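Local structure of alpha,alpha-trehalose-phosphate synthase (UDP-forming) (Burkholderia xenovorans, 5HXA) at residues A[264-269]-A[301-306]; A[278-283]-A[320-325]. The protein is a family 20 glycosyltransferase of the GT-B clan, also known as osmoregulatory trehalose synthesis protein A. One frame throughout, in Å; residues are numbered along the deposited sequence. Where two conformers were deposited one is given.

Overall arrangement
Interactions 1 and 2 lie in the same half of the molecule, built round a six-stranded parallel sheet; their centres are about 14 Å apart, and about 21 and 20 Å from the centre of the chain. Interaction 1 joins the neighbouring strands 265-270 and 300-305, and helix 279-292, which connects them, supplies one side of interaction 2; the other side is helix 314-334, which follows the second strand. The two contacts touch. S269 OG and R282 NH1, 2.8 Å apart, are probably hydrogen-bonded, and Q304 CB packs on F283 CE1 at 3.8 Å. A sodium ion lies about 9 Å from the side chain of K265, at the far end of interaction 1 from this junction.

Interaction 1 (A[264-269]-A[301-306]); sequences RKLIMS and SLVQIA
Five backbone hydrogen bonds zip 264-269 to 301-306, from S301 N to K265 O at one end (3.0 Å) to I305 N and S269 O at the other (2.9 Å). The straightest, I267 N to S301 O, has 174° at the hydrogen. Parallel pairing puts I267 beside L302 and M268 beside V303, and the strand axes diverge by 24°. This is the strand pair of a right-handed beta-alpha-beta crossover through helix 279-292, within a Rossmann-like domain of the GT-B fold.

Polar side chains meet at both ends. S269 OG donates to Q304 OE1 at 2.6 Å, tilted from the carbonyl plane; the bend at Q304 chi2 (73°) turns the amide back toward the neighbouring strand. Its NE2 reaches I305 O from above that carbonyl's plane, so both ends of the buried amide are engaged. R264 NE makes a weak bond to S301 OG, which also weakly bonds W339.

Apolar contacts lie on both faces. On one, L266 CD1 presses on V303 CG2 (3.5 Å), while M268 lies alongside V303, its SD touching V303 CG1 (3.9 Å) and I305 CD1. On the other, I267 CG2 meets L302 CD1 at 3.8 Å, both side chains touching F286.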
loop_
_atom_site.group_PDB
_atom_site.type_symbol
_atom_site.label_atom_id
_atom_site.label_comp_id
_atom_site.label_asym_id
_atom_site.label_seq_id
_atom_site.Cartn_x
_atom_site.Cartn_y
_atom_site.Cartn_z
ATOM N N ARG A 264 -30.938 0.547 -26.068
ATOM C CA ARG A 264 -29.565 0.567 -25.594
ATOM C C ARG A 264 -29.413 -0.409 -24.440
ATOM O O ARG A 264 -30.359 -0.659 -23.691
ATOM C CB ARG A 264 -29.133 1.974 -25.138
ATOM C CG ARG A 264 -29.142 3.023 -26.249
ATOM C CD ARG A 264 -28.318 4.244 -25.848
ATOM N NE ARG A 264 -28.681 4.753 -24.527
ATOM C CZ ARG A 264 -29.562 5.727 -24.319
ATOM N NH1 ARG A 264 -30.168 6.308 -25.347
ATOM N NH2 ARG A 264 -29.830 6.125 -23.082
ATOM N N LYS A 265 -28.212 -0.960 -24.309
ATOM C CA LYS A 265 -27.875 -1.747 -23.134
ATOM C C LYS A 265 -27.420 -0.811 -22.024
ATOM O O LYS A 265 -26.845 0.242 -22.290
ATOM C CB LYS A 265 -26.771 -2.749 -23.459
ATOM C CG LYS A 265 -27.116 -3.666 -24.615
ATOM C CD LYS A 265 -27.633 -4.976 -24.113
ATOM C CE LYS A 265 -27.675 -6.012 -25.232
ATOM N NZ LYS A 265 -27.883 -7.375 -24.695
ATOM N N LEU A 266 -27.653 -1.221 -20.776
ATOM C CA LEU A 266 -27.393 -0.401 -19.595
ATOM C C LEU A 266 -26.324 -1.046 -18.721
ATOM O O LEU A 266 -26.491 -2.187 -18.273
ATOM C CB LEU A 266 -28.686 -0.208 -18.794
ATOM C CG LEU A 266 -28.608 0.408 -17.396
ATOM C CD1 LEU A 266 -27.963 1.784 -17.468
ATOM C CD2 LEU A 266 -30.013 0.490 -16.788
ATOM N N ILE A 267 -25.239 -0.315 -18.466
ATOM C CA ILE A 267 -24.232 -0.704 -17.479
ATOM C C ILE A 267 -24.493 0.109 -16.222
ATOM O O ILE A 267 -24.519 1.339 -16.271
ATOM C CB ILE A 267 -22.804 -0.458 -17.984
ATOM C CG1 ILE A 267 -22.560 -1.155 -19.324
ATOM C CG2 ILE A 267 -21.789 -0.947 -16.936
ATOM C CD1 ILE A 267 -21.235 -0.733 -19.986
ATOM N N MET A 268 -24.697 -0.563 -15.098
ATOM C CA MET A 268 -25.075 0.106 -13.865
ATOM C C MET A 268 -23.935 0.010 -12.859
ATOM O O MET A 268 -23.395 -1.075 -12.616
ATOM C CB MET A 268 -26.358 -0.507 -13.298
ATOM C CG MET A 268 -26.736 0.016 -11.942
ATOM S SD MET A 268 -27.266 1.732 -12.076
ATOM C CE MET A 268 -28.816 1.527 -12.950
ATOM N N SER A 269 -23.592 1.147 -12.261
ATOM C CA SER A 269 -22.511 1.247 -11.292
ATOM C C SER A 269 -23.013 2.102 -10.139
ATOM O O SER A 269 -23.498 3.219 -10.357
ATOM C CB SER A 269 -21.265 1.849 -11.968
ATOM O OG SER A 269 -20.238 2.132 -11.045
ATOM N N SER A 301 -25.129 2.741 -22.468
ATOM C CA SER A 301 -24.853 3.851 -21.574
ATOM C C SER A 301 -24.361 3.328 -20.238
ATOM O O SER A 301 -24.714 2.224 -19.810
ATOM C CB SER A 301 -26.092 4.722 -21.331
ATOM O OG SER A 301 -26.655 5.154 -22.551
ATOM N N LEU A 302 -23.559 4.146 -19.575
ATOM C CA LEU A 302 -23.120 3.885 -18.215
ATOM C C LEU A 302 -23.883 4.806 -17.277
ATOM O O LEU A 302 -23.773 6.032 -17.383
ATOM C CB LEU A 302 -21.617 4.115 -18.080
ATOM C CG LEU A 302 -21.062 4.100 -16.660
ATOM C CD1 LEU A 302 -21.240 2.701 -16.018
ATOM C CD2 LEU A 302 -19.595 4.517 -16.696
ATOM N N VAL A 303 -24.642 4.229 -16.350
ATOM C CA VAL A 303 -25.239 5.008 -15.274
ATOM C C VAL A 303 -24.369 4.817 -14.040
ATOM O O VAL A 303 -24.103 3.681 -13.630
ATOM C CB VAL A 303 -26.696 4.598 -15.008
ATOM C CG1 VAL A 303 -27.190 5.236 -13.715
ATOM C CG2 VAL A 303 -27.590 5.046 -16.171
ATOM N N GLN A 304 -23.890 5.923 -13.475
ATOM C CA GLN A 304 -23.154 5.914 -12.214
ATOM C C GLN A 304 -23.993 6.652 -11.190
ATOM O O GLN A 304 -24.198 7.864 -11.309
ATOM C CB GLN A 304 -21.786 6.585 -12.336
ATOM C CG GLN A 304 -21.103 6.745 -10.965
ATOM C CD GLN A 304 -20.598 5.398 -10.442
ATOM O OE1 GLN A 304 -19.833 4.714 -11.121
ATOM N NE2 GLN A 304 -21.049 5.002 -9.253
ATOM N N ILE A 305 -24.468 5.927 -10.187
ATOM C CA ILE A 305 -25.119 6.517 -9.028
ATOM C C ILE A 305 -24.076 6.612 -7.925
ATOM O O ILE A 305 -23.460 5.605 -7.556
ATOM C CB ILE A 305 -26.332 5.680 -8.593
ATOM C CG1 ILE A 305 -27.393 5.716 -9.705
ATOM C CG2 ILE A 305 -26.887 6.194 -7.278
ATOM C CD1 ILE A 305 -28.438 4.628 -9.583
ATOM N N ALA A 306 -23.859 7.820 -7.403
ATOM C CA ALA A 306 -22.831 8.046 -6.389
ATOM C C ALA A 306 -23.424 8.940 -5.318
ATOM O O ALA A 306 -23.353 10.172 -5.404
ATOM C CB ALA A 306 -21.566 8.661 -6.996
#

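Interaction 2 (A[278-283]-A[320-325]); sequences GLVERF and RQTLEG
L323 reaches from 320-325 to lay its CD1 methyl over one face of the F283 ring, the central feature of a contact made without any hydrogen bond between the two segments. The methyl is 3.7 Å from the ring centroid and 22° off the ring normal, which defines a CH-pi contact; it is shifted toward the rim, and F283 CE2 is the ring atom nearest to L323 CD1, at 3.4 Å. The two side chains cross at about a right angle. With CG anti to the backbone N (chi1 -171°), the leucine extends toward the other helix.

CD1 also meets L279 CB at 3.5 Å, so this methyl fits the corner formed by the ring and L279 CB. CD2 packs on L279 too, equally near its CB and CD1 (3.8 Å from L323 CD2 to L279 CD1). V280 runs past L323 in the opposite direction, its backbone N lying 3.6 Å from L323 CD1. It crosses T322 at nearly a right angle, and V280 CG2 touches T322 CG2 at 3.7 Å, nearer the solvent. The T322 hydroxyl is turned back to its own helix, bonded to R318 O.

The helix segments run almost parallel, their axes inclined by 8° and 9.7 Å apart. Both helices lie against the parallel sheet: L279 rests on Q304 and F283 on L302 of strand 300-305, F283 also reaches I342, and L323 packs on Y344 of strand 342-345, while A327 and I330 of helix 314-334 extend the packing round F283.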
loop_
_atom_site.group_PDB
_atom_site.type_symbol
_atom_site.label_atom_id
_atom_site.label_comp_id
_atom_site.label_asym_id
_atom_site.label_seq_id
_atom_site.Cartn_x
_atom_site.Cartn_y
_atom_site.Cartn_z
ATOM N N GLY A 278 -12.566 3.468 -6.922
ATOM C CA GLY A 278 -12.028 3.494 -8.280
ATOM C C GLY A 278 -13.006 3.947 -9.343
ATOM O O GLY A 278 -13.073 3.347 -10.424
ATOM N N LEU A 279 -13.764 5.008 -9.070
ATOM C CA LEU A 279 -14.767 5.423 -10.039
ATOM C C LEU A 279 -14.126 6.054 -11.265
ATOM O O LEU A 279 -14.635 5.888 -12.377
ATOM C CB LEU A 279 -15.780 6.365 -9.376
ATOM C CG LEU A 279 -16.541 5.720 -8.202
ATOM C CD1 LEU A 279 -17.554 6.690 -7.557
ATOM C CD2 LEU A 279 -17.225 4.402 -8.616
ATOM N N VAL A 280 -13.002 6.756 -11.099
ATOM C CA VAL A 280 -12.295 7.282 -12.267
ATOM C C VAL A 280 -11.869 6.143 -13.192
ATOM O O VAL A 280 -12.025 6.224 -14.417
ATOM C CB VAL A 280 -11.083 8.129 -11.831
ATOM C CG1 VAL A 280 -10.170 8.373 -13.015
ATOM C CG2 VAL A 280 -11.539 9.464 -11.234
ATOM N N GLU A 281 -11.322 5.068 -12.620
ATOM C CA GLU A 281 -10.931 3.922 -13.432
ATOM C C GLU A 281 -12.145 3.292 -14.102
ATOM O O GLU A 281 -12.064 2.847 -15.252
ATOM C CB GLU A 281 -10.195 2.887 -12.575
ATOM C CG GLU A 281 -8.784 3.317 -12.106
ATOM C CD GLU A 281 -8.794 4.243 -10.892
ATOM O OE1 GLU A 281 -9.885 4.593 -10.391
ATOM O OE2 GLU A 281 -7.701 4.623 -10.436
ATOM N N ARG A 282 -13.271 3.218 -13.389
ATOM C CA ARG A 282 -14.489 2.696 -14.001
ATOM C C ARG A 282 -14.867 3.499 -15.239
ATOM O O ARG A 282 -15.185 2.922 -16.286
ATOM C CB ARG A 282 -15.645 2.691 -12.994
ATOM C CG ARG A 282 -15.827 1.337 -12.357
ATOM C CD ARG A 282 -16.935 1.343 -11.379
ATOM N NE ARG A 282 -16.439 1.075 -10.043
ATOM C CZ ARG A 282 -17.232 0.797 -9.029
ATOM N NH1 ARG A 282 -18.546 0.754 -9.229
ATOM N NH2 ARG A 282 -16.723 0.560 -7.828
ATOM N N PHE A 283 -14.840 4.836 -15.131
ATOM C CA PHE A 283 -15.163 5.683 -16.284
ATOM C C PHE A 283 -14.161 5.478 -17.411
ATOM O O PHE A 283 -14.538 5.416 -18.586
ATOM C CB PHE A 283 -15.172 7.163 -15.891
ATOM C CG PHE A 283 -16.353 7.585 -15.045
ATOM C CD1 PHE A 283 -17.190 6.652 -14.460
ATOM C CD2 PHE A 283 -16.608 8.935 -14.829
ATOM C CE1 PHE A 283 -18.281 7.062 -13.675
ATOM C CE2 PHE A 283 -17.699 9.347 -14.053
ATOM C CZ PHE A 283 -18.522 8.404 -13.469
ATOM N N ARG A 320 -14.337 13.867 -5.837
ATOM C CA ARG A 320 -15.590 14.165 -6.521
ATOM C C ARG A 320 -15.353 15.093 -7.711
ATOM O O ARG A 320 -15.881 14.859 -8.806
ATOM C CB ARG A 320 -16.585 14.775 -5.528
ATOM C CG ARG A 320 -17.944 15.128 -6.123
ATOM C CD ARG A 320 -18.959 15.460 -5.037
ATOM N NE ARG A 320 -20.046 16.291 -5.546
ATOM C CZ ARG A 320 -20.918 16.949 -4.782
ATOM N NH1 ARG A 320 -20.840 16.878 -3.458
ATOM N NH2 ARG A 320 -21.867 17.687 -5.348
ATOM N N GLN A 321 -14.545 16.143 -7.516
ATOM C CA GLN A 321 -14.234 17.050 -8.620
ATOM C C GLN A 321 -13.517 16.319 -9.745
ATOM O O GLN A 321 -13.804 16.546 -10.926
ATOM C CB GLN A 321 -13.379 18.219 -8.131
ATOM C CG GLN A 321 -14.042 19.129 -7.131
ATOM C CD GLN A 321 -13.047 20.092 -6.501
ATOM O OE1 GLN A 321 -11.925 20.247 -6.987
ATOM N NE2 GLN A 321 -13.450 20.735 -5.408
ATOM N N THR A 322 -12.582 15.434 -9.398
ATOM C CA THR A 322 -11.901 14.634 -10.413
ATOM C C THR A 322 -12.891 13.802 -11.213
ATOM O O THR A 322 -12.861 13.794 -12.451
ATOM C CB THR A 322 -10.859 13.727 -9.749
ATOM O OG1 THR A 322 -9.912 14.531 -9.044
ATOM C CG2 THR A 322 -10.138 12.897 -10.788
ATOM N N LEU A 323 -13.762 13.066 -10.514
ATOM C CA LEU A 323 -14.742 12.224 -11.189
ATOM C C LEU A 323 -15.680 13.048 -12.066
ATOM O O LEU A 323 -16.004 12.650 -13.194
ATOM C CB LEU A 323 -15.548 11.441 -10.151
ATOM C CG LEU A 323 -16.450 10.370 -10.740
ATOM C CD1 LEU A 323 -15.579 9.279 -11.369
ATOM C CD2 LEU A 323 -17.394 9.807 -9.685
ATOM N N GLU A 324 -16.159 14.179 -11.545
ATOM C CA GLU A 324 -17.068 15.028 -12.313
ATOM C C GLU A 324 -16.412 15.522 -13.600
ATOM O O GLU A 324 -17.041 15.523 -14.664
ATOM C CB GLU A 324 -17.553 16.187 -11.429
ATOM C CG GLU A 324 -18.591 15.670 -10.424
ATOM C CD GLU A 324 -18.930 16.616 -9.293
ATOM O OE1 GLU A 324 -19.864 16.262 -8.533
ATOM O OE2 GLU A 324 -18.303 17.689 -9.160
ATOM N N GLY A 325 -15.134 15.896 -13.534
ATOM C CA GLY A 325 -14.435 16.305 -14.744
ATOM C C GLY A 325 -14.253 15.168 -15.736
ATOM O O GLY A 325 -14.297 15.386 -16.949
#